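Side-chain contacts in putative mRNA interferase YoeB (Agrobacterium tumefaciens, PDB 6N90), which probably acts as the endonuclease toxin of a type II toxin-antitoxin pair, cleaving mRNA as other YoeB-family interferases do: residues V24-D29 / A40-P45; N33-P38 / Q77-I82; K44-K49 / E63-Y68. All coordinates share one frame; numbering follows the deposited sequence.

Contact 1: residues V24-D29 / A40-P45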
loop_
_atom_site.group_PDB
_atom_site.type_symbol
_atom_site.label_atom_id
_atom_site.label_comp_id
_atom_site.label_asym_id
_atom_site.label_seq_id
_atom_site.Cartn_x
_atom_site.Cartn_y
_atom_site.Cartn_z
ATOM N N VAL A 24 -5.099 -2.508 12.095
ATOM C CA VAL A 24 -5.061 -1.852 10.778
ATOM C C VAL A 24 -5.051 -0.333 10.984
ATOM O O VAL A 24 -4.278 0.396 10.355
ATOM C CB VAL A 24 -6.266 -2.266 9.879
ATOM C CG1 VAL A 24 -6.217 -1.524 8.503
ATOM C CG2 VAL A 24 -6.256 -3.751 9.677
ATOM N N GLU A 25 -5.910 0.139 11.880
ATOM C CA GLU A 25 -5.995 1.569 12.157
ATOM C C GLU A 25 -4.706 2.129 12.744
ATOM O O GLU A 25 -4.290 3.237 12.399
ATOM C CB GLU A 25 -7.157 1.854 13.110
ATOM C CG GLU A 25 -8.514 1.517 12.531
ATOM N N LYS A 26 -4.090 1.377 13.650
ATOM C CA LYS A 26 -2.810 1.796 14.225
ATOM C C LYS A 26 -1.733 1.890 13.156
ATOM O O LYS A 26 -0.937 2.832 13.129
ATOM C CB LYS A 26 -2.378 0.826 15.312
ATOM C CG LYS A 26 -1.083 1.206 16.002
ATOM C CD LYS A 26 -1.186 2.562 16.692
ATOM C CE LYS A 26 -0.153 2.697 17.811
ATOM N NZ LYS A 26 1.252 2.635 17.338
ATOM N N ILE A 27 -1.699 0.905 12.271
ATOM C CA ILE A 27 -0.716 0.912 11.194
ATOM C C ILE A 27 -0.972 2.103 10.232
ATOM O O ILE A 27 -0.064 2.798 9.821
ATOM C CB ILE A 27 -0.745 -0.440 10.443
ATOM C CG1 ILE A 27 -0.182 -1.575 11.312
ATOM C CG2 ILE A 27 -0.018 -0.370 9.110
ATOM C CD1 ILE A 27 -0.589 -3.034 10.781
ATOM N N ASN A 28 -2.230 2.364 9.889
ATOM C CA ASN A 28 -2.514 3.518 9.049
ATOM C C ASN A 28 -2.066 4.826 9.683
ATOM O O ASN A 28 -1.633 5.734 8.973
ATOM C CB ASN A 28 -4.018 3.568 8.728
ATOM C CG ASN A 28 -4.426 2.477 7.758
ATOM O OD1 ASN A 28 -3.598 1.687 7.317
ATOM N ND2 ASN A 28 -5.718 2.401 7.451
ATOM N N ASP A 29 -2.173 4.923 11.011
ATOM C CA ASP A 29 -1.744 6.115 11.758
ATOM C C ASP A 29 -0.220 6.216 11.719
ATOM O O ASP A 29 0.350 7.297 11.593
ATOM C CB ASP A 29 -2.266 6.046 13.214
ATOM C CG ASP A 29 -2.637 7.421 13.793
ATOM O OD1 ASP A 29 -2.473 8.441 13.091
ATOM O OD2 ASP A 29 -3.068 7.495 14.969
ATOM N N ALA A 40 10.228 11.136 13.728
ATOM C CA ALA A 40 9.592 11.549 14.972
ATOM C C ALA A 40 8.110 11.218 14.978
ATOM O O ALA A 40 7.567 10.758 13.989
ATOM C CB ALA A 40 9.801 13.045 15.204
ATOM N N GLY A 41 7.462 11.448 16.110
ATOM C CA GLY A 41 6.035 11.226 16.210
ATOM C C GLY A 41 5.647 9.877 16.779
ATOM O O GLY A 41 6.371 9.278 17.577
ATOM N N LEU A 42 4.486 9.405 16.340
ATOM C CA LEU A 42 3.806 8.253 16.911
ATOM C C LEU A 42 4.633 6.967 16.896
ATOM O O LEU A 42 5.347 6.682 15.941
ATOM C CB LEU A 42 2.486 8.040 16.156
ATOM C CG LEU A 42 1.509 7.035 16.759
ATOM C CD1 LEU A 42 0.958 7.583 18.060
ATOM C CD2 LEU A 42 0.397 6.725 15.779
ATOM N N GLY A 43 4.541 6.199 17.973
ATOM C CA GLY A 43 5.102 4.859 18.001
ATOM C C GLY A 43 6.554 4.745 18.427
ATOM O O GLY A 43 7.167 3.693 18.280
ATOM N N LYS A 44 7.096 5.825 18.978
ATOM C CA LYS A 44 8.487 5.879 19.437
ATOM C C LYS A 44 9.491 5.334 18.419
ATOM O O LYS A 44 10.153 4.322 18.673
ATOM C CB LYS A 44 8.650 5.122 20.757
ATOM C CG LYS A 44 7.905 5.746 21.933
ATOM N N PRO A 45 9.610 6.015 17.272
ATOM C CA PRO A 45 10.536 5.575 16.225
ATOM C C PRO A 45 11.980 5.467 16.704
ATOM O O PRO A 45 12.503 6.357 17.381
ATOM C CB PRO A 45 10.395 6.654 15.148
ATOM C CG PRO A 45 9.775 7.819 15.834
ATOM C CD PRO A 45 8.902 7.251 16.897
#
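K26 and D29, one turn apart on the helix that spans residues 21-36, lie alongside the loop 40-45 that follows this helix in the chain and touch it with their side chains. The backbones stay well separated: the CA atoms of D29 and L42 are 7.9 Å apart, and those of K26 and G43 9.3 Å, so side chains from the helix and L42 do most of the bridging, and G43 takes part through its backbone. A type II beta turn from G41 to K44 brings L42 and G43 round to the helix. G43 has a positive phi of 88°, as this turn requires at its third position, and its backbone pairs with that of R59.

L42 supplies most of the loop's share of the contact. With CG anti to the backbone N (chi1 -170°), its side chain reaches to the helix and crosses that of D29 at about a right angle. The methyl CD2 does the touching, lying 3.6 Å from D29 OD2 and 3.8 Å from D29 CB, so it rests across the D29 side chain without any polar bond. The other carboxylate oxygen, OD1, makes a salt bridge to R32. L30 and N33 also pack on L42.

K26 leaves the helix beside this pair and bends at chi2 (61°) and again at its last torsion. Its ammonium group lies loosely over the turn, with NZ 4.4 Å from L42 CG and 4.5 Å from G43 CA, and it hydrogen-bonds to the carbonyl of R59, the last residue of strand 56-59. R58 of that strand binds the carbonyl oxygens of A40 and L42. This is surface packing of a helix-to-strand connection folded back against its own helix, within the alpha+beta fold of the YoeB-like toxins.

Contact 2: residues N33-P38 / Q77-I82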
loop_
_atom_site.group_PDB
_atom_site.type_symbol
_atom_site.label_atom_id
_atom_site.label_comp_id
_atom_site.label_asym_id
_atom_site.label_seq_id
_atom_site.Cartn_x
_atom_site.Cartn_y
_atom_site.Cartn_z
ATOM N N ASN A 33 1.860 9.230 9.936
ATOM C CA ASN A 33 2.819 9.988 10.740
ATOM C C ASN A 33 4.228 9.919 10.150
ATOM O O ASN A 33 4.928 10.938 10.070
ATOM C CB ASN A 33 2.825 9.482 12.188
ATOM C CG ASN A 33 1.781 10.174 13.070
ATOM O OD1 ASN A 33 2.108 11.095 13.820
ATOM N ND2 ASN A 33 0.525 9.721 12.993
ATOM N N ALA A 34 4.630 8.729 9.706
ATOM C CA ALA A 34 5.979 8.534 9.165
ATOM C C ALA A 34 6.161 9.242 7.823
ATOM O O ALA A 34 7.278 9.625 7.458
ATOM C CB ALA A 34 6.284 7.044 9.030
ATOM N N LYS A 35 5.073 9.387 7.065
ATOM C CA LYS A 35 5.143 10.127 5.812
ATOM C C LYS A 35 5.377 11.610 6.108
ATOM O O LYS A 35 6.115 12.271 5.379
ATOM C CB LYS A 35 3.879 9.920 4.976
ATOM C CG LYS A 35 3.905 8.633 4.183
ATOM C CD LYS A 35 2.493 8.159 3.783
ATOM C CE LYS A 35 1.648 9.281 3.264
ATOM N NZ LYS A 35 0.197 8.858 3.088
ATOM N N ARG A 36 4.794 12.111 7.198
ATOM C CA ARG A 36 4.975 13.509 7.616
ATOM C C ARG A 36 6.335 13.762 8.284
ATOM O O ARG A 36 7.108 14.627 7.860
ATOM C CB ARG A 36 3.858 13.934 8.577
ATOM C CG ARG A 36 2.536 14.248 7.915
ATOM C CD ARG A 36 1.505 14.685 8.951
ATOM N NE ARG A 36 1.230 13.616 9.912
ATOM C CZ ARG A 36 0.014 13.198 10.254
ATOM N NH1 ARG A 36 -1.064 13.756 9.717
ATOM N NH2 ARG A 36 -0.122 12.215 11.136
ATOM N N THR A 37 6.593 13.013 9.351
ATOM C CA THR A 37 7.808 13.138 10.137
ATOM C C THR A 37 8.468 11.765 10.277
ATOM O O THR A 37 8.254 11.089 11.262
ATOM C CB THR A 37 7.505 13.714 11.541
ATOM O OG1 THR A 37 6.493 12.922 12.187
ATOM C CG2 THR A 37 6.989 15.138 11.428
ATOM N N PRO A 38 9.282 11.358 9.296
ATOM C CA PRO A 38 9.853 9.998 9.301
ATOM C C PRO A 38 10.570 9.605 10.591
ATOM O O PRO A 38 10.532 8.444 10.974
ATOM C CB PRO A 38 10.842 10.035 8.140
ATOM C CG PRO A 38 10.313 11.057 7.241
ATOM C CD PRO A 38 9.633 12.096 8.077
ATOM N N GLN A 77 9.537 11.121 -3.069
ATOM C CA GLN A 77 9.980 10.210 -2.016
ATOM C C GLN A 77 9.090 8.973 -1.938
ATOM O O GLN A 77 8.039 8.920 -2.585
ATOM C CB GLN A 77 9.991 10.915 -0.655
ATOM C CG GLN A 77 10.822 12.188 -0.593
ATOM C CD GLN A 77 10.842 12.817 0.790
ATOM O OE1 GLN A 77 10.500 12.175 1.785
ATOM N NE2 GLN A 77 11.232 14.093 0.856
ATOM N N ARG A 78 9.519 7.992 -1.151
ATOM C CA ARG A 78 8.686 6.801 -0.900
ATOM C C ARG A 78 8.888 6.268 0.515
ATOM O O ARG A 78 9.966 6.402 1.101
ATOM C CB ARG A 78 8.983 5.701 -1.934
ATOM C CG ARG A 78 10.418 5.151 -1.842
ATOM C CD ARG A 78 10.746 4.199 -2.994
ATOM N NE ARG A 78 12.055 3.572 -2.808
ATOM C CZ ARG A 78 13.210 4.100 -3.210
ATOM N NH1 ARG A 78 13.239 5.275 -3.824
ATOM N NH2 ARG A 78 14.342 3.448 -2.986
ATOM N N LEU A 79 7.822 5.719 1.099
ATOM C CA LEU A 79 7.938 5.017 2.361
ATOM C C LEU A 79 7.784 3.551 2.036
ATOM O O LEU A 79 6.780 3.158 1.456
ATOM C CB LEU A 79 6.859 5.447 3.364
ATOM C CG LEU A 79 7.051 4.879 4.775
ATOM C CD1 LEU A 79 6.513 5.844 5.810
ATOM C CD2 LEU A 79 6.343 3.553 4.912
ATOM N N GLU A 80 8.784 2.757 2.405
ATOM C CA GLU A 80 8.757 1.317 2.148
ATOM C C GLU A 80 8.427 0.624 3.447
ATOM O O GLU A 80 9.172 0.768 4.418
ATOM C CB GLU A 80 10.113 0.802 1.654
ATOM C CG GLU A 80 10.459 1.021 0.201
ATOM C CD GLU A 80 11.879 0.554 -0.089
ATOM O OE1 GLU A 80 12.042 -0.440 -0.831
ATOM O OE2 GLU A 80 12.826 1.182 0.434
ATOM N N VAL A 81 7.337 -0.140 3.477
ATOM C CA VAL A 81 7.014 -0.936 4.655
ATOM C C VAL A 81 7.594 -2.339 4.513
ATOM O O VAL A 81 7.255 -3.063 3.576
ATOM C CB VAL A 81 5.500 -1.045 4.873
ATOM C CG1 VAL A 81 5.190 -1.880 6.155
ATOM C CG2 VAL A 81 4.884 0.340 4.908
ATOM N N ILE A 82 8.445 -2.708 5.461
ATOM C CA ILE A 82 9.154 -3.976 5.457
ATOM C C ILE A 82 8.420 -5.009 6.300
ATOM O O ILE A 82 8.370 -6.189 5.944
ATOM C CB ILE A 82 10.600 -3.790 5.983
ATOM C CG1 ILE A 82 11.270 -2.641 5.234
ATOM C CG2 ILE A 82 11.408 -5.065 5.835
ATOM C CD1 ILE A 82 11.235 -2.792 3.735
#
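A34 meets L79 where the last turn of helix 21-36 lies against strand 76-84, part of the helix-on-sheet packing of the YoeB-like fold. N33, just before it, turns its side chain away from the strand; its ND2 bonds to the carbonyl of D29, and N33 O accepts a hydrogen bond from T37 N at 2.8 Å, closing the final helical turn.

A34 directs its CB at the sheet. There it meets a single methyl of L79, CD1, in a buried and tight apolar contact, and R58 and Y68 pack on A34 as well. K35 comes next and adds its backbone N, 4.0 Å from L79 CD1, and its CG, 4.2 Å from the same L79 CD1. The two side chains cross at about a right angle. Bent at chi3 (45°), the lysine then carries its amine away from the strand, and the K35 side chain also packs on M1 and on L7 of the second subunit.

At T37 the chain leaves helical geometry, and P38, whose CB is directed at the strand, packs its ring on V70.

L79 itself points its CB at the helix, and CG anti to the backbone N (chi1 -172°) places CD1 against A34. The separation between L79 CD1 and A34 CB, 3.4 Å, is shorter than usual for two carbons in van der Waals contact.

Contact 3: residues K44-K49 / E63-Y68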
loop_
_atom_site.group_PDB
_atom_site.type_symbol
_atom_site.label_atom_id
_atom_site.label_comp_id
_atom_site.label_asym_id
_atom_site.label_seq_id
_atom_site.Cartn_x
_atom_site.Cartn_y
_atom_site.Cartn_z
ATOM N N LYS A 44 7.096 5.825 18.978
ATOM C CA LYS A 44 8.487 5.879 19.437
ATOM C C LYS A 44 9.491 5.334 18.419
ATOM O O LYS A 44 10.153 4.322 18.673
ATOM C CB LYS A 44 8.650 5.122 20.757
ATOM C CG LYS A 44 7.905 5.746 21.933
ATOM N N PRO A 45 9.610 6.015 17.272
ATOM C CA PRO A 45 10.536 5.575 16.225
ATOM C C PRO A 45 11.980 5.467 16.704
ATOM O O PRO A 45 12.503 6.357 17.381
ATOM C CB PRO A 45 10.395 6.654 15.148
ATOM C CG PRO A 45 9.775 7.819 15.834
ATOM C CD PRO A 45 8.902 7.251 16.897
ATOM N N GLU A 46 12.626 4.375 16.310
ATOM C CA GLU A 46 14.016 4.116 16.656
ATOM C C GLU A 46 14.724 3.454 15.477
ATOM O O GLU A 46 14.166 2.563 14.836
ATOM C CB GLU A 46 14.106 3.224 17.895
ATOM C CG GLU A 46 13.881 1.748 17.615
ATOM C CD GLU A 46 14.027 0.890 18.858
ATOM O OE1 GLU A 46 15.173 0.701 19.320
ATOM O OE2 GLU A 46 12.998 0.405 19.371
ATOM N N PRO A 47 15.959 3.890 15.187
ATOM C CA PRO A 47 16.745 3.344 14.082
ATOM C C PRO A 47 17.206 1.922 14.405
ATOM O O PRO A 47 17.519 1.639 15.558
ATOM C CB PRO A 47 17.927 4.317 13.979
ATOM C CG PRO A 47 18.089 4.851 15.347
ATOM C CD PRO A 47 16.730 4.851 15.997
ATOM N N LEU A 48 17.215 1.037 13.414
ATOM C CA LEU A 48 17.716 -0.320 13.619
ATOM C C LEU A 48 19.211 -0.304 13.302
ATOM O O LEU A 48 19.685 0.621 12.656
ATOM C CB LEU A 48 16.969 -1.329 12.742
ATOM C CG LEU A 48 15.440 -1.310 12.787
ATOM C CD1 LEU A 48 14.876 -2.464 11.968
ATOM C CD2 LEU A 48 14.941 -1.381 14.217
ATOM N N LYS A 49 19.955 -1.303 13.763
ATOM C CA LYS A 49 21.402 -1.306 13.540
ATOM C C LYS A 49 21.814 -2.420 12.578
ATOM O O LYS A 49 20.973 -3.189 12.107
ATOM C CB LYS A 49 22.154 -1.446 14.865
ATOM C CG LYS A 49 23.502 -0.726 14.890
ATOM N N GLU A 63 4.107 -6.292 21.141
ATOM C CA GLU A 63 4.492 -7.509 20.429
ATOM C C GLU A 63 4.608 -7.342 18.913
ATOM O O GLU A 63 5.047 -8.263 18.223
ATOM C CB GLU A 63 3.500 -8.636 20.730
ATOM C CG GLU A 63 3.612 -9.230 22.138
ATOM C CD GLU A 63 5.037 -9.621 22.522
ATOM O OE1 GLU A 63 5.772 -10.167 21.664
ATOM O OE2 GLU A 63 5.416 -9.396 23.695
ATOM N N HIS A 64 4.231 -6.177 18.388
ATOM C CA HIS A 64 4.202 -6.020 16.932
ATOM C C HIS A 64 4.802 -4.712 16.505
ATOM O O HIS A 64 4.385 -3.651 16.990
ATOM C CB HIS A 64 2.766 -6.124 16.400
ATOM C CG HIS A 64 2.135 -7.457 16.658
ATOM N ND1 HIS A 64 2.503 -8.590 15.972
ATOM C CD2 HIS A 64 1.179 -7.837 17.539
ATOM C CE1 HIS A 64 1.797 -9.619 16.418
ATOM N NE2 HIS A 64 0.988 -9.189 17.367
ATOM N N ARG A 65 5.746 -4.787 15.572
ATOM C CA ARG A 65 6.481 -3.602 15.155
ATOM C C ARG A 65 6.273 -3.273 13.679
ATOM O O ARG A 65 6.021 -4.155 12.832
ATOM C CB ARG A 65 7.980 -3.774 15.446
ATOM C CG ARG A 65 8.295 -4.116 16.902
ATOM C CD ARG A 65 7.581 -3.181 17.887
ATOM N NE ARG A 65 7.719 -3.634 19.273
ATOM C CZ ARG A 65 8.592 -3.119 20.131
ATOM N NH1 ARG A 65 9.375 -2.120 19.748
ATOM N NH2 ARG A 65 8.663 -3.580 21.375
ATOM N N PHE A 66 6.347 -1.977 13.401
ATOM C CA PHE A 66 6.182 -1.415 12.066
ATOM C C PHE A 66 7.576 -0.997 11.641
ATOM O O PHE A 66 8.129 -0.052 12.199
ATOM C CB PHE A 66 5.176 -0.231 12.117
ATOM C CG PHE A 66 5.030 0.559 10.822
ATOM C CD1 PHE A 66 4.192 0.127 9.815
ATOM C CD2 PHE A 66 5.691 1.775 10.659
ATOM C CE1 PHE A 66 4.029 0.862 8.651
ATOM C CE2 PHE A 66 5.555 2.512 9.477
ATOM C CZ PHE A 66 4.717 2.050 8.475
ATOM N N VAL A 67 8.148 -1.730 10.688
ATOM C CA VAL A 67 9.494 -1.438 10.207
ATOM C C VAL A 67 9.401 -0.844 8.797
ATOM O O VAL A 67 8.678 -1.347 7.928
ATOM C CB VAL A 67 10.383 -2.704 10.228
ATOM C CG1 VAL A 67 11.828 -2.363 9.768
ATOM C CG2 VAL A 67 10.400 -3.314 11.629
ATOM N N TYR A 68 10.140 0.238 8.576
ATOM C CA TYR A 68 9.999 1.003 7.345
ATOM C C TYR A 68 11.277 1.735 7.010
ATOM O O TYR A 68 12.208 1.807 7.821
ATOM C CB TYR A 68 8.853 2.026 7.490
ATOM C CG TYR A 68 9.166 3.050 8.566
ATOM C CD1 TYR A 68 8.982 2.753 9.919
ATOM C CD2 TYR A 68 9.651 4.311 8.228
ATOM C CE1 TYR A 68 9.283 3.682 10.905
ATOM C CE2 TYR A 68 9.935 5.245 9.199
ATOM C CZ TYR A 68 9.764 4.923 10.534
ATOM O OH TYR A 68 10.073 5.863 11.498
#
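Apolar packing joins L48 to V67. The methyl L48 CD1 meets V67 CG1 at 3.8 Å, the two side chains approaching obliquely. V67 CG1 stands anti to the backbone N (chi1 -178°), the branch that points to the loop.

Their backbones are not neighbours: the directions of 45-48 and 65-68 differ by 79°, and the nearest CA atoms, of L48 and V67, are 9.0 Å apart. In the mixed sheet of this YoeB-like toxin, strand 56-59 runs between the short edge strand 46-47 and strand 64-73, so the contact spans an intervening strand. E46 and L48 bond through their backbones to S57 and Y55, and F66 to R58.

Among the polar groups, the Y68 hydroxyl is held from elsewhere, hydrogen-bonding to the P38 carbonyl and to R58 NE; P45 CB packs against this oxygen, 3.7 Å from Y68 OH. E46 OE2 sits at the edge of the R65 guanidinium, near its plane, but at 4.4 Å from R65 NH1 it is too far for a salt bridge. NH2 of the guanidinium bonds to A62 O.

Contacts 1 and 2 use successive parts of helix 21-36 and lie 11 Å apart between centres; they meet where L42 CB packs 3.8 Å from N33 CG. Contact 3 shares K44 and P45 with contact 1, and the two also touch on the helix side of the sheet, through I27 and F66. Contacts 2 and 3 are joined by polar pairs: Y68 OH lies 2.7 Å from P38 O, while I82 N and V67 O, 2.8 Å apart, pair the adjacent strands 76-84 and 64-73. R58 connects all three, bonding to A40, L42, T37 and Y68.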